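Local atomic coordinates of RNA-binding protein RO60 (Deinococcus radiodurans, PDB entry 2NVO), a protein that binds several small RNAs that accumulate during recovery from ultraviolet irradiation and contributes to resistance against that irradiation. Residues D167-W172 / A202-M207; H226-E231 / Q243-P248; A237-M242 / A259-A264. One frame throughout, in Å; residues are numbered along the deposited sequence.

Contact 1: D167-W172 / A202-M207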
ATOM      1  N   ASP A 167       3.996  25.258   7.737  1.00 33.76           N
ATOM      2  CA  ASP A 167       3.866  24.008   8.485  1.00 32.46           C
ATOM      3  C   ASP A 167       4.328  22.801   7.660  1.00 32.98           C
ATOM      4  O   ASP A 167       5.003  21.909   8.178  1.00 29.47           O
ATOM      5  CB  ASP A 167       2.428  23.821   8.973  1.00 34.84           C
ATOM      6  CG  ASP A 167       1.941  25.001   9.810  1.00 34.46           C
ATOM      7  OD1 ASP A 167       2.636  25.388  10.775  1.00 30.61           O
ATOM      8  OD2 ASP A 167       0.867  25.545   9.494  1.00 42.56           O
ATOM      9  N   LYS A 168       3.972  22.774   6.379  1.00 31.98           N
ATOM     10  CA  LYS A 168       4.448  21.712   5.499  1.00 32.36           C
ATOM     11  C   LYS A 168       5.952  21.831   5.279  1.00 33.37           C
ATOM     12  O   LYS A 168       6.663  20.824   5.199  1.00 31.65           O
ATOM     13  CB  LYS A 168       3.731  21.723   4.152  1.00 31.89           C
ATOM     14  CG  LYS A 168       4.428  20.835   3.127  1.00 29.96           C
ATOM     15  CD  LYS A 168       3.850  20.960   1.724  1.00 31.90           C
ATOM     16  CE  LYS A 168       2.759  19.935   1.467  1.00 29.69           C
ATOM     17  NZ  LYS A 168       2.506  19.768   0.008  1.00 29.45           N
ATOM     18  N   LEU A 169       6.443  23.062   5.184  1.00 31.10           N
ATOM     19  CA  LEU A 169       7.868  23.266   4.984  1.00 30.81           C
ATOM     20  C   LEU A 169       8.658  22.771   6.188  1.00 30.12           C
ATOM     21  O   LEU A 169       9.692  22.106   6.033  1.00 22.82           O
ATOM     22  CB  LEU A 169       8.187  24.735   4.704  1.00 28.72           C
ATOM     23  CG  LEU A 169       7.850  25.250   3.304  1.00 28.73           C
ATOM     24  CD1 LEU A 169       8.445  26.642   3.106  1.00 24.86           C
ATOM     25  CD2 LEU A 169       8.342  24.289   2.217  1.00 26.53           C
ATOM     26  N   ALA A 170       8.170  23.107   7.383  1.00 29.01           N
ATOM     27  CA  ALA A 170       8.842  22.739   8.625  1.00 30.36           C
ATOM     28  C   ALA A 170       8.883  21.225   8.750  1.00 28.17           C
ATOM     29  O   ALA A 170       9.880  20.651   9.195  1.00 28.55           O
ATOM     30  CB  ALA A 170       8.130  23.354   9.824  1.00 30.15           C
ATOM     31  N   LEU A 171       7.784  20.596   8.345  1.00 28.62           N
ATOM     32  CA  LEU A 171       7.662  19.147   8.348  1.00 28.25           C
ATOM     33  C   LEU A 171       8.706  18.524   7.430  1.00 27.34           C
ATOM     34  O   LEU A 171       9.395  17.574   7.813  1.00 24.28           O
ATOM     35  CB  LEU A 171       6.255  18.736   7.903  1.00 30.15           C
ATOM     36  CG  LEU A 171       6.007  17.232   7.740  1.00 35.20           C
ATOM     37  CD1 LEU A 171       6.078  16.528   9.087  1.00 29.85           C
ATOM     38  CD2 LEU A 171       4.669  16.956   7.053  1.00 34.33           C
ATOM     39  N   TRP A 172       8.820  19.065   6.220  1.00 26.95           N
ATOM     40  CA  TRP A 172       9.821  18.595   5.263  1.00 26.78           C
ATOM     41  C   TRP A 172      11.213  18.796   5.839  1.00 27.35           C
ATOM     42  O   TRP A 172      12.100  17.971   5.623  1.00 25.06           O
ATOM     43  CB  TRP A 172       9.709  19.338   3.930  1.00 25.64           C
ATOM     44  CG  TRP A 172       8.523  18.935   3.090  1.00 22.75           C
ATOM     45  CD1 TRP A 172       7.366  18.348   3.523  1.00 24.18           C
ATOM     46  CD2 TRP A 172       8.372  19.120   1.677  1.00 21.22           C
ATOM     47  NE1 TRP A 172       6.512  18.143   2.466  1.00 20.88           N
ATOM     48  CE2 TRP A 172       7.104  18.614   1.321  1.00 19.20           C
ATOM     49  CE3 TRP A 172       9.185  19.668   0.677  1.00 20.63           C
ATOM     50  CZ2 TRP A 172       6.630  18.639   0.010  1.00 21.40           C
ATOM     51  CZ3 TRP A 172       8.710  19.699  -0.626  1.00 16.54           C
ATOM     52  CH2 TRP A 172       7.451  19.178  -0.950  1.00 21.64           C
ATOM     53  N   ALA A 202      12.651  31.783   6.099  1.00 26.44           N
ATOM     54  CA  ALA A 202      13.484  31.383   7.221  1.00 30.06           C
ATOM     55  C   ALA A 202      13.644  29.862   7.276  1.00 30.60           C
ATOM     56  O   ALA A 202      14.740  29.359   7.547  1.00 30.62           O
ATOM     57  CB  ALA A 202      12.903  31.916   8.529  1.00 30.40           C
ATOM     58  N   VAL A 203      12.561  29.132   7.011  1.00 27.87           N
ATOM     59  CA  VAL A 203      12.625  27.673   7.034  1.00 28.26           C
ATOM     60  C   VAL A 203      13.339  27.139   5.804  1.00 30.14           C
ATOM     61  O   VAL A 203      13.985  26.089   5.856  1.00 27.53           O
ATOM     62  CB  VAL A 203      11.235  27.003   7.158  1.00 28.20           C
ATOM     63  CG1 VAL A 203      10.405  27.254   5.927  1.00 31.90           C
ATOM     64  CG2 VAL A 203      11.390  25.497   7.361  1.00 29.27           C
ATOM     65  N   LEU A 204      13.224  27.865   4.696  1.00 26.67           N
ATOM     66  CA  LEU A 204      13.929  27.494   3.478  1.00 26.08           C
ATOM     67  C   LEU A 204      15.420  27.664   3.724  1.00 27.51           C
ATOM     68  O   LEU A 204      16.221  26.783   3.391  1.00 26.96           O
ATOM     69  CB  LEU A 204      13.452  28.346   2.297  1.00 23.83           C
ATOM     70  CG  LEU A 204      12.031  28.041   1.810  1.00 27.29           C
ATOM     71  CD1 LEU A 204      11.608  28.957   0.665  1.00 20.57           C
ATOM     72  CD2 LEU A 204      11.900  26.591   1.385  1.00 22.36           C
ATOM     73  N   LYS A 205      15.786  28.787   4.337  1.00 25.37           N
ATOM     74  CA  LYS A 205      17.177  29.030   4.689  1.00 29.28           C
ATOM     75  C   LYS A 205      17.703  27.941   5.624  1.00 31.10           C
ATOM     76  O   LYS A 205      18.830  27.479   5.469  1.00 28.90           O
ATOM     77  CB  LYS A 205      17.351  30.403   5.338  1.00 28.41           C
ATOM     78  CG  LYS A 205      18.814  30.833   5.461  1.00 33.78           C
ATOM     79  CD  LYS A 205      18.963  32.062   6.344  1.00 39.24           C
ATOM     80  CE  LYS A 205      20.425  32.472   6.501  1.00 46.54           C
ATOM     81  NZ  LYS A 205      20.950  33.189   5.300  1.00 50.84           N
ATOM     82  N   PHE A 206      16.886  27.535   6.592  1.00 29.38           N
ATOM     83  CA  PHE A 206      17.307  26.499   7.529  1.00 32.50           C
ATOM     84  C   PHE A 206      17.522  25.171   6.817  1.00 31.63           C
ATOM     85  O   PHE A 206      18.438  24.420   7.151  1.00 33.77           O
ATOM     86  CB  PHE A 206      16.291  26.316   8.655  1.00 33.71           C
ATOM     87  CG  PHE A 206      16.511  25.064   9.461  1.00 34.24           C
ATOM     88  CD1 PHE A 206      17.404  25.054  10.519  1.00 39.28           C
ATOM     89  CD2 PHE A 206      15.847  23.894   9.143  1.00 34.12           C
ATOM     90  CE1 PHE A 206      17.620  23.901  11.255  1.00 39.80           C
ATOM     91  CE2 PHE A 206      16.062  22.738   9.873  1.00 37.38           C
ATOM     92  CZ  PHE A 206      16.948  22.744  10.930  1.00 36.02           C
ATOM     93  N   MET A 207      16.664  24.884   5.845  1.00 25.94           N
ATOM     94  CA  MET A 207      16.734  23.638   5.093  1.00 29.70           C
ATOM     95  C   MET A 207      18.017  23.544   4.282  1.00 28.39           C
ATOM     96  O   MET A 207      18.452  22.453   3.916  1.00 26.06           O
ATOM     97  CB  MET A 207      15.511  23.487   4.186  1.00 26.27           C
ATOM     98  CG  MET A 207      14.226  23.185   4.948  1.00 27.69           C
ATOM     99  SD  MET A 207      12.703  23.239   3.964  1.00 28.79           S
ATOM    100  CE  MET A 207      12.887  21.796   2.916  1.00 21.66           C
TER
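Two helical segments, 167-172 and 202-207, run side by side in the same direction; their axes come within 9.7 Å at an angle of 12°. Both belong to the TROVE domain, a horseshoe of HEAT-like helical repeats, and the packing joins helix 166-175 to helix 198-209. The contact is buried and held by apolar side chains. Leu169 and Val203 carry its centre. CD1 of Leu169 lies tight against CG1 of Val203 at 3.5 Å, and CB of Leu169 touches the same methyl at 3.6 Å. The two side chains meet at a slant. Val203 holds CG1 between its own backbone N and carbonyl carbon (chi1 66°). This turns CG1 to the Leu169 side chain and leaves CG2 to rest on the backbone of Ala170, 4.0 Å from Ala170 CA. The methyl group of Ala170 itself points to the far side, where it meets Ala219 and Val222 of helix 219-229. Val203 also touches Ile223 of that helix, so helix 219-229 packs on both partners. Leu204 starts off to one side, but its CD2 branch swings back to within 3.9 Å of Leu169 CD1. Leu188 of helix 184-191 touches both Leu204 and Met207. Met207 spans the gap one turn further on. Its sulfur passes Leu169 O at 3.8 Å, a contact without a bond. The chain then bends at the sulfur (chi3 70°), and the terminal CE settles 4.1 Å from CB of Trp172, at the root of that side chain and not on its indole ring.

Contact 2: H226-E231 / Q243-P248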
ATOM      1  N   HIS A 226      12.924  19.129  17.258  1.00 40.46           N
ATOM      2  CA  HIS A 226      13.594  18.034  16.564  1.00 42.68           C
ATOM      3  C   HIS A 226      15.106  18.123  16.724  1.00 42.16           C
ATOM      4  O   HIS A 226      15.787  17.106  16.853  1.00 40.07           O
ATOM      5  CB  HIS A 226      13.216  18.002  15.079  1.00 41.09           C
ATOM      6  CG  HIS A 226      12.040  17.123  14.772  1.00 41.77           C
ATOM      7  ND1 HIS A 226      12.164  15.769  14.540  1.00 41.72           N
ATOM      8  CD2 HIS A 226      10.721  17.402  14.667  1.00 44.18           C
ATOM      9  CE1 HIS A 226      10.971  15.256  14.303  1.00 40.38           C
ATOM     10  NE2 HIS A 226      10.077  16.221  14.373  1.00 40.25           N
ATOM     11  N   LEU A 227      15.623  19.343  16.721  1.00 41.83           N
ATOM     12  CA  LEU A 227      17.048  19.557  16.923  1.00 46.00           C
ATOM     13  C   LEU A 227      17.474  18.985  18.269  1.00 46.83           C
ATOM     14  O   LEU A 227      18.282  18.054  18.334  1.00 50.75           O
ATOM     15  CB  LEU A 227      17.376  21.048  16.843  1.00 45.67           C
ATOM     16  CG  LEU A 227      17.121  21.667  15.469  1.00 45.73           C
ATOM     17  CD1 LEU A 227      17.444  23.149  15.463  1.00 44.88           C
ATOM     18  CD2 LEU A 227      17.920  20.934  14.401  1.00 43.52           C
ATOM     19  N   LYS A 228      16.907  19.533  19.339  1.00 47.67           N
ATOM     20  CA  LYS A 228      17.189  19.073  20.696  1.00 49.60           C
ATOM     21  C   LYS A 228      16.940  17.575  20.862  1.00 49.71           C
ATOM     22  O   LYS A 228      17.693  16.887  21.548  1.00 52.19           O
ATOM     23  CB  LYS A 228      16.357  19.864  21.704  1.00 52.05           C
ATOM     24  CG  LYS A 228      16.379  21.369  21.462  1.00 53.09           C
ATOM     25  CD  LYS A 228      15.939  22.160  22.691  1.00 58.98           C
ATOM     26  CE  LYS A 228      14.483  21.904  23.041  1.00 58.53           C
ATOM     27  NZ  LYS A 228      14.027  22.758  24.174  1.00 58.18           N
ATOM     28  N   ALA A 229      15.891  17.070  20.226  1.00 44.97           N
ATOM     29  CA  ALA A 229      15.553  15.657  20.327  1.00 44.61           C
ATOM     30  C   ALA A 229      16.711  14.759  19.894  1.00 49.44           C
ATOM     31  O   ALA A 229      16.934  13.698  20.478  1.00 50.09           O
ATOM     32  CB  ALA A 229      14.307  15.348  19.514  1.00 44.31           C
ATOM     33  N   THR A 230      17.446  15.184  18.871  1.00 47.93           N
ATOM     34  CA  THR A 230      18.552  14.386  18.357  1.00 50.46           C
ATOM     35  C   THR A 230      19.671  14.286  19.394  1.00 51.59           C
ATOM     36  O   THR A 230      20.553  13.437  19.296  1.00 52.67           O
ATOM     37  CB  THR A 230      19.101  14.965  17.037  1.00 50.21           C
ATOM     38  OG1 THR A 230      18.013  15.224  16.138  1.00 48.81           O
ATOM     39  CG2 THR A 230      20.054  13.987  16.380  1.00 48.92           C
ATOM     40  N   GLU A 231      19.604  15.148  20.402  1.00 53.68           N
ATOM     41  CA  GLU A 231      20.630  15.229  21.435  1.00 58.13           C
ATOM     42  C   GLU A 231      20.097  14.777  22.802  1.00 61.67           C
ATOM     43  O   GLU A 231      20.323  15.451  23.809  1.00 63.10           O
ATOM     44  CB  GLU A 231      21.118  16.675  21.537  1.00 58.17           C
ATOM     45  CG  GLU A 231      22.592  16.823  21.855  1.00 63.50           C
ATOM     46  CD  GLU A 231      23.478  16.413  20.691  1.00 68.36           C
ATOM     47  OE1 GLU A 231      24.699  16.238  20.908  1.00 74.13           O
ATOM     48  OE2 GLU A 231      22.952  16.268  19.564  1.00 65.86           O
ATOM     49  N   GLN A 243       6.707  15.649  24.328  1.00 53.42           N
ATOM     50  CA  GLN A 243       5.601  16.194  25.101  1.00 55.16           C
ATOM     51  C   GLN A 243       5.562  17.711  24.952  1.00 54.42           C
ATOM     52  O   GLN A 243       4.528  18.281  24.605  1.00 54.48           O
ATOM     53  CB  GLN A 243       5.713  15.803  26.575  1.00 52.93           C
ATOM     54  CG  GLN A 243       5.147  14.429  26.898  1.00 52.35           C
ATOM     55  CD  GLN A 243       5.181  14.119  28.384  1.00 59.26           C
ATOM     56  OE1 GLN A 243       5.991  14.675  29.128  1.00 59.66           O
ATOM     57  NE2 GLN A 243       4.300  13.226  28.825  1.00 58.44           N
ATOM     58  N   GLU A 244       6.690  18.367  25.198  1.00 52.03           N
ATOM     59  CA  GLU A 244       6.735  19.812  25.036  1.00 56.11           C
ATOM     60  C   GLU A 244       6.490  20.228  23.590  1.00 56.20           C
ATOM     61  O   GLU A 244       5.823  21.226  23.328  1.00 56.44           O
ATOM     62  CB  GLU A 244       8.068  20.392  25.513  1.00 56.56           C
ATOM     63  CG  GLU A 244       8.287  21.814  25.014  1.00 56.68           C
ATOM     64  CD  GLU A 244       9.430  22.529  25.704  1.00 61.74           C
ATOM     65  OE1 GLU A 244      10.338  21.850  26.233  1.00 61.83           O
ATOM     66  OE2 GLU A 244       9.419  23.782  25.706  1.00 65.56           O
ATOM     67  N   TYR A 245       7.020  19.445  22.655  1.00 56.14           N
ATOM     68  CA  TYR A 245       7.113  19.880  21.262  1.00 55.76           C
ATOM     69  C   TYR A 245       6.245  19.121  20.256  1.00 56.62           C
ATOM     70  O   TYR A 245       6.472  19.228  19.051  1.00 59.07           O
ATOM     71  CB  TYR A 245       8.572  19.816  20.800  1.00 56.08           C
ATOM     72  CG  TYR A 245       9.439  20.956  21.281  1.00 55.52           C
ATOM     73  CD1 TYR A 245       9.386  22.201  20.665  1.00 56.02           C
ATOM     74  CD2 TYR A 245      10.326  20.784  22.337  1.00 56.79           C
ATOM     75  CE1 TYR A 245      10.182  23.248  21.096  1.00 56.09           C
ATOM     76  CE2 TYR A 245      11.126  21.824  22.772  1.00 56.88           C
ATOM     77  CZ  TYR A 245      11.049  23.052  22.146  1.00 56.17           C
ATOM     78  OH  TYR A 245      11.842  24.091  22.574  1.00 61.51           O
ATOM     79  N   ARG A 246       5.267  18.358  20.739  1.00 56.95           N
ATOM     80  CA  ARG A 246       4.362  17.594  19.867  1.00 60.02           C
ATOM     81  C   ARG A 246       5.098  16.704  18.858  1.00 57.49           C
ATOM     82  O   ARG A 246       4.578  16.399  17.784  1.00 61.18           O
ATOM     83  CB  ARG A 246       3.367  18.530  19.151  1.00 60.46           C
ATOM     84  CG  ARG A 246       3.963  19.400  18.033  1.00 59.34           C
ATOM     85  CD  ARG A 246       3.607  18.883  16.643  1.00 60.42           C
ATOM     86  NE  ARG A 246       4.652  19.163  15.658  1.00 61.66           N
ATOM     87  CZ  ARG A 246       4.451  19.198  14.342  1.00 61.49           C
ATOM     88  NH1 ARG A 246       5.464  19.450  13.517  1.00 58.04           N
ATOM     89  NH2 ARG A 246       3.236  18.991  13.846  1.00 59.00           N
ATOM     90  N   LEU A 247       6.299  16.264  19.221  1.00 57.25           N
ATOM     91  CA  LEU A 247       7.181  15.586  18.273  1.00 54.65           C
ATOM     92  C   LEU A 247       6.865  14.106  18.058  1.00 54.02           C
ATOM     93  O   LEU A 247       6.531  13.386  19.001  1.00 53.70           O
ATOM     94  CB  LEU A 247       8.642  15.740  18.707  1.00 53.77           C
ATOM     95  CG  LEU A 247       9.175  17.171  18.792  1.00 50.42           C
ATOM     96  CD1 LEU A 247      10.510  17.183  19.501  1.00 48.97           C
ATOM     97  CD2 LEU A 247       9.283  17.798  17.413  1.00 49.70           C
ATOM     98  N   PRO A 248       6.982  13.651  16.803  1.00 51.33           N
ATOM     99  CA  PRO A 248       6.840  12.250  16.394  1.00 48.42           C
ATOM    100  C   PRO A 248       7.903  11.337  17.009  1.00 49.62           C
ATOM    101  O   PRO A 248       9.001  11.788  17.333  1.00 48.71           O
ATOM    102  CB  PRO A 248       7.028  12.319  14.873  1.00 50.46           C
ATOM    103  CG  PRO A 248       7.714  13.649  14.636  1.00 50.56           C
ATOM    104  CD  PRO A 248       7.069  14.536  15.633  1.00 50.71           C
TER
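Lys228 NZ donates a hydrogen bond of 3.0 Å to Tyr245 OH. The ammonium group arrives at the edge of the phenol ring, close to its plane, and the two side chains cross at about a right angle. A bend in the lysine chain (chi3 -65°) brings CE and NZ alongside the hydroxyl end of the ring. Tyr245 OH is also hydrogen-bonded to Glu224 OE1, one turn before Lys228 on helix 219-229. The hydroxyl is thus gripped by two groups of the neighbouring helix. Glu244 OE1 stands 4.3 Å from Lys228 NZ, too far for a salt bridge, though its charge may still favour the ammonium group there. Glu244 CG rests over one face of the Tyr245 ring, toward its rim. His226 O accepts from both Thr230 N and Thr230 OG1, the latter at 3.0 Å. The two donors come from opposite faces of the carbonyl plane.

Beyond these bonds the contact is van der Waals packing. Pro248 CG lies at the edge of the His226 ring, 3.5 Å from NE2. Leu247 approaches the same imidazole obliquely with CD2; its modelled closeness is doubtful. The other branch, CD1, reaches Ala229 CB at 4.2 Å. Ala251 adds to this cover, touching His226 and Ala229.

The chain leaves helix 235-245 at Arg246, whose phi is positive (53°). Leu247 turns back and touches Met242, and its N probably bonds to Met242 O. The arrangement packs helix 235-245 and the turn that follows it against the neighbouring helix 219-229, within the TROVE horseshoe, which is built of HEAT-like repeats.

Contact 3: A237-M242 / A259-A264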
ATOM      1  N   ALA A 237      14.124  12.561  28.982  1.00 52.25           N
ATOM      2  CA  ALA A 237      14.245  13.886  28.374  1.00 52.22           C
ATOM      3  C   ALA A 237      13.627  13.874  26.990  1.00 48.63           C
ATOM      4  O   ALA A 237      12.947  14.819  26.597  1.00 44.78           O
ATOM      5  CB  ALA A 237      15.696  14.327  28.298  1.00 50.64           C
ATOM      6  N   ALA A 238      13.878  12.795  26.255  1.00 50.19           N
ATOM      7  CA  ALA A 238      13.272  12.617  24.942  1.00 50.79           C
ATOM      8  C   ALA A 238      11.753  12.700  25.062  1.00 48.10           C
ATOM      9  O   ALA A 238      11.106  13.474  24.354  1.00 46.90           O
ATOM     10  CB  ALA A 238      13.692  11.283  24.343  1.00 52.68           C
ATOM     11  N   ALA A 239      11.196  11.914  25.978  1.00 46.90           N
ATOM     12  CA  ALA A 239       9.755  11.919  26.218  1.00 48.34           C
ATOM     13  C   ALA A 239       9.263  13.319  26.573  1.00 50.16           C
ATOM     14  O   ALA A 239       8.320  13.833  25.969  1.00 50.63           O
ATOM     15  CB  ALA A 239       9.400  10.930  27.315  1.00 46.12           C
ATOM     16  N   ALA A 240       9.916  13.940  27.550  1.00 50.14           N
ATOM     17  CA  ALA A 240       9.555  15.288  27.971  1.00 52.48           C
ATOM     18  C   ALA A 240       9.632  16.247  26.790  1.00 52.47           C
ATOM     19  O   ALA A 240       8.905  17.239  26.729  1.00 53.81           O
ATOM     20  CB  ALA A 240      10.469  15.751  29.098  1.00 50.01           C
ATOM     21  N   LEU A 241      10.513  15.931  25.846  1.00 52.35           N
ATOM     22  CA  LEU A 241      10.741  16.782  24.685  1.00 54.29           C
ATOM     23  C   LEU A 241       9.623  16.719  23.647  1.00 51.87           C
ATOM     24  O   LEU A 241       9.157  17.755  23.180  1.00 54.04           O
ATOM     25  CB  LEU A 241      12.090  16.462  24.038  1.00 52.57           C
ATOM     26  CG  LEU A 241      13.291  17.137  24.702  1.00 52.21           C
ATOM     27  CD1 LEU A 241      14.587  16.666  24.072  1.00 48.06           C
ATOM     28  CD2 LEU A 241      13.161  18.653  24.616  1.00 53.88           C
ATOM     29  N   MET A 242       9.196  15.515  23.277  1.00 53.12           N
ATOM     30  CA  MET A 242       8.074  15.406  22.347  1.00 53.64           C
ATOM     31  C   MET A 242       6.793  15.864  23.018  1.00 54.88           C
ATOM     32  O   MET A 242       5.906  16.413  22.367  1.00 53.90           O
ATOM     33  CB  MET A 242       7.928  13.997  21.760  1.00 53.69           C
ATOM     34  CG  MET A 242       8.276  12.857  22.692  1.00 55.01           C
ATOM     35  SD  MET A 242       8.439  11.309  21.766  1.00 53.88           S
ATOM     36  CE  MET A 242       8.889  10.171  23.061  1.00 41.78           C
ATOM     37  N   ALA A 259      10.219   3.104  27.514  1.00 45.64           N
ATOM     38  CA  ALA A 259       8.815   3.108  27.913  1.00 43.05           C
ATOM     39  C   ALA A 259       8.181   4.481  27.766  1.00 40.85           C
ATOM     40  O   ALA A 259       7.151   4.623  27.109  1.00 42.35           O
ATOM     41  CB  ALA A 259       8.666   2.603  29.343  1.00 45.40           C
ATOM     42  N   GLU A 260       8.798   5.495  28.365  1.00 43.62           N
ATOM     43  CA  GLU A 260       8.199   6.829  28.388  1.00 43.69           C
ATOM     44  C   GLU A 260       8.089   7.425  26.994  1.00 41.45           C
ATOM     45  O   GLU A 260       7.201   8.236  26.720  1.00 37.90           O
ATOM     46  CB  GLU A 260       8.975   7.771  29.316  1.00 43.73           C
ATOM     47  CG  GLU A 260       9.157   7.224  30.722  1.00 43.82           C
ATOM     48  CD  GLU A 260       7.877   6.626  31.279  1.00 45.64           C
ATOM     49  OE1 GLU A 260       6.788   7.192  31.021  1.00 42.65           O
ATOM     50  OE2 GLU A 260       7.960   5.590  31.973  1.00 46.02           O
ATOM     51  N   VAL A 261       9.001   7.021  26.118  1.00 40.31           N
ATOM     52  CA  VAL A 261       8.984   7.484  24.736  1.00 40.50           C
ATOM     53  C   VAL A 261       7.824   6.852  23.971  1.00 39.39           C
ATOM     54  O   VAL A 261       7.152   7.509  23.183  1.00 35.01           O
ATOM     55  CB  VAL A 261      10.318   7.171  24.024  1.00 45.39           C
ATOM     56  CG1 VAL A 261      10.133   7.133  22.515  1.00 42.36           C
ATOM     57  CG2 VAL A 261      11.374   8.195  24.416  1.00 43.81           C
ATOM     58  N   TYR A 262       7.585   5.570  24.215  1.00 42.83           N
ATOM     59  CA  TYR A 262       6.484   4.888  23.547  1.00 42.05           C
ATOM     60  C   TYR A 262       5.138   5.238  24.171  1.00 39.83           C
ATOM     61  O   TYR A 262       4.174   5.530  23.462  1.00 38.98           O
ATOM     62  CB  TYR A 262       6.732   3.378  23.471  1.00 39.71           C
ATOM     63  CG  TYR A 262       7.458   3.044  22.195  1.00 44.44           C
ATOM     64  CD1 TYR A 262       6.832   3.230  20.967  1.00 41.39           C
ATOM     65  CD2 TYR A 262       8.773   2.611  22.205  1.00 43.19           C
ATOM     66  CE1 TYR A 262       7.476   2.962  19.789  1.00 42.29           C
ATOM     67  CE2 TYR A 262       9.435   2.336  21.017  1.00 44.36           C
ATOM     68  CZ  TYR A 262       8.776   2.519  19.812  1.00 42.91           C
ATOM     69  OH  TYR A 262       9.406   2.263  18.619  1.00 44.44           O
ATOM     70  N   ARG A 263       5.094   5.220  25.497  1.00 40.60           N
ATOM     71  CA  ARG A 263       3.961   5.748  26.242  1.00 41.29           C
ATOM     72  C   ARG A 263       3.526   7.074  25.623  1.00 38.17           C
ATOM     73  O   ARG A 263       2.348   7.294  25.333  1.00 41.44           O
ATOM     74  CB  ARG A 263       4.369   5.959  27.699  1.00 39.97           C
ATOM     75  CG  ARG A 263       3.219   6.076  28.674  1.00 38.39           C
ATOM     76  CD  ARG A 263       3.696   5.722  30.063  1.00 37.38           C
ATOM     77  NE  ARG A 263       3.829   4.279  30.256  1.00 32.99           N
ATOM     78  CZ  ARG A 263       4.675   3.726  31.119  1.00 35.21           C
ATOM     79  NH1 ARG A 263       5.467   4.503  31.838  1.00 39.63           N
ATOM     80  NH2 ARG A 263       4.752   2.406  31.252  1.00 33.73           N
ATOM     81  N   ALA A 264       4.501   7.944  25.393  1.00 38.84           N
ATOM     82  CA  ALA A 264       4.231   9.270  24.861  1.00 39.63           C
ATOM     83  C   ALA A 264       3.719   9.199  23.428  1.00 38.65           C
ATOM     84  O   ALA A 264       2.862   9.982  23.027  1.00 36.32           O
ATOM     85  CB  ALA A 264       5.484  10.137  24.944  1.00 37.81           C
TER
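The methyl of Ala239 lies over one face of the Glu260 backbone carbonyl group, 3.5 Å from its O; no aromatic ring takes part across the contact. The two helices belong to the TROVE domain, a horseshoe of HEAT-like repeats. Ala239 CB is also 3.8 Å from Glu260 CB. The flat carboxylate of Glu260 leads away from the contact. Its OE2 forms a salt bridge with Arg263 NH1 at 2.7 Å, along the surface of its own helix. The ring of Tyr262 likewise lies on the far side of that helix, against Trp273, Asn277 and Leu281 of helix 271-283. Helix 259-266 is therefore sandwiched between helices 235-245 and 271-283.

Small residues make the approach close. The segment axes pass at 8.2 Å and run nearly parallel, with 20° between their directions. The backbones come nearest at Ala239 and Val261, with CA atoms 4.7 Å apart. Alanines on this side of helix 235-245 leave little side chain to hold the backbones apart. Ala238 CB touches Val261 CG2 at 3.9 Å, so the valine edges in beside the two alanines. Asp235, at the start of helix 235-245, accepts a hydrogen bond through OD2 from Glu260 N. Its OD1 takes a weak one from Val261 N. These bonds tie the beginnings of the two helices together.

Met242, one turn after Ala238 and Ala239, reaches across to helix 259-266. Its CG sits between the backbone N and the carbonyl carbon (chi1 35°), and the rest of the chain is extended, its end directed toward that helix. The exact position of CE is doubtful, because it is modelled too close to Val261. The same CE also touches Ala264 CB at 3.9 Å.

The three contacts lie in the TROVE horseshoe, within the region assigned to RNA binding by similarity. Contact 1 comes first along the chain; its centre lies about 16 Å from that of contact 2. They touch where Phe206 CZ packs on Leu227 CD2 at 4.0 Å, joining consecutive helices 198-209 and 219-229. Contacts 2 and 3 share helix 235-245, their segments alternate along the chain, and their centres are about 9 Å apart. Leu241 packs there on Lys228 and Ala229. Contacts 1 and 3 do not touch; their nearest atoms are about 13 Å apart. All three lie away from the calcium site of the VWFA-like domain.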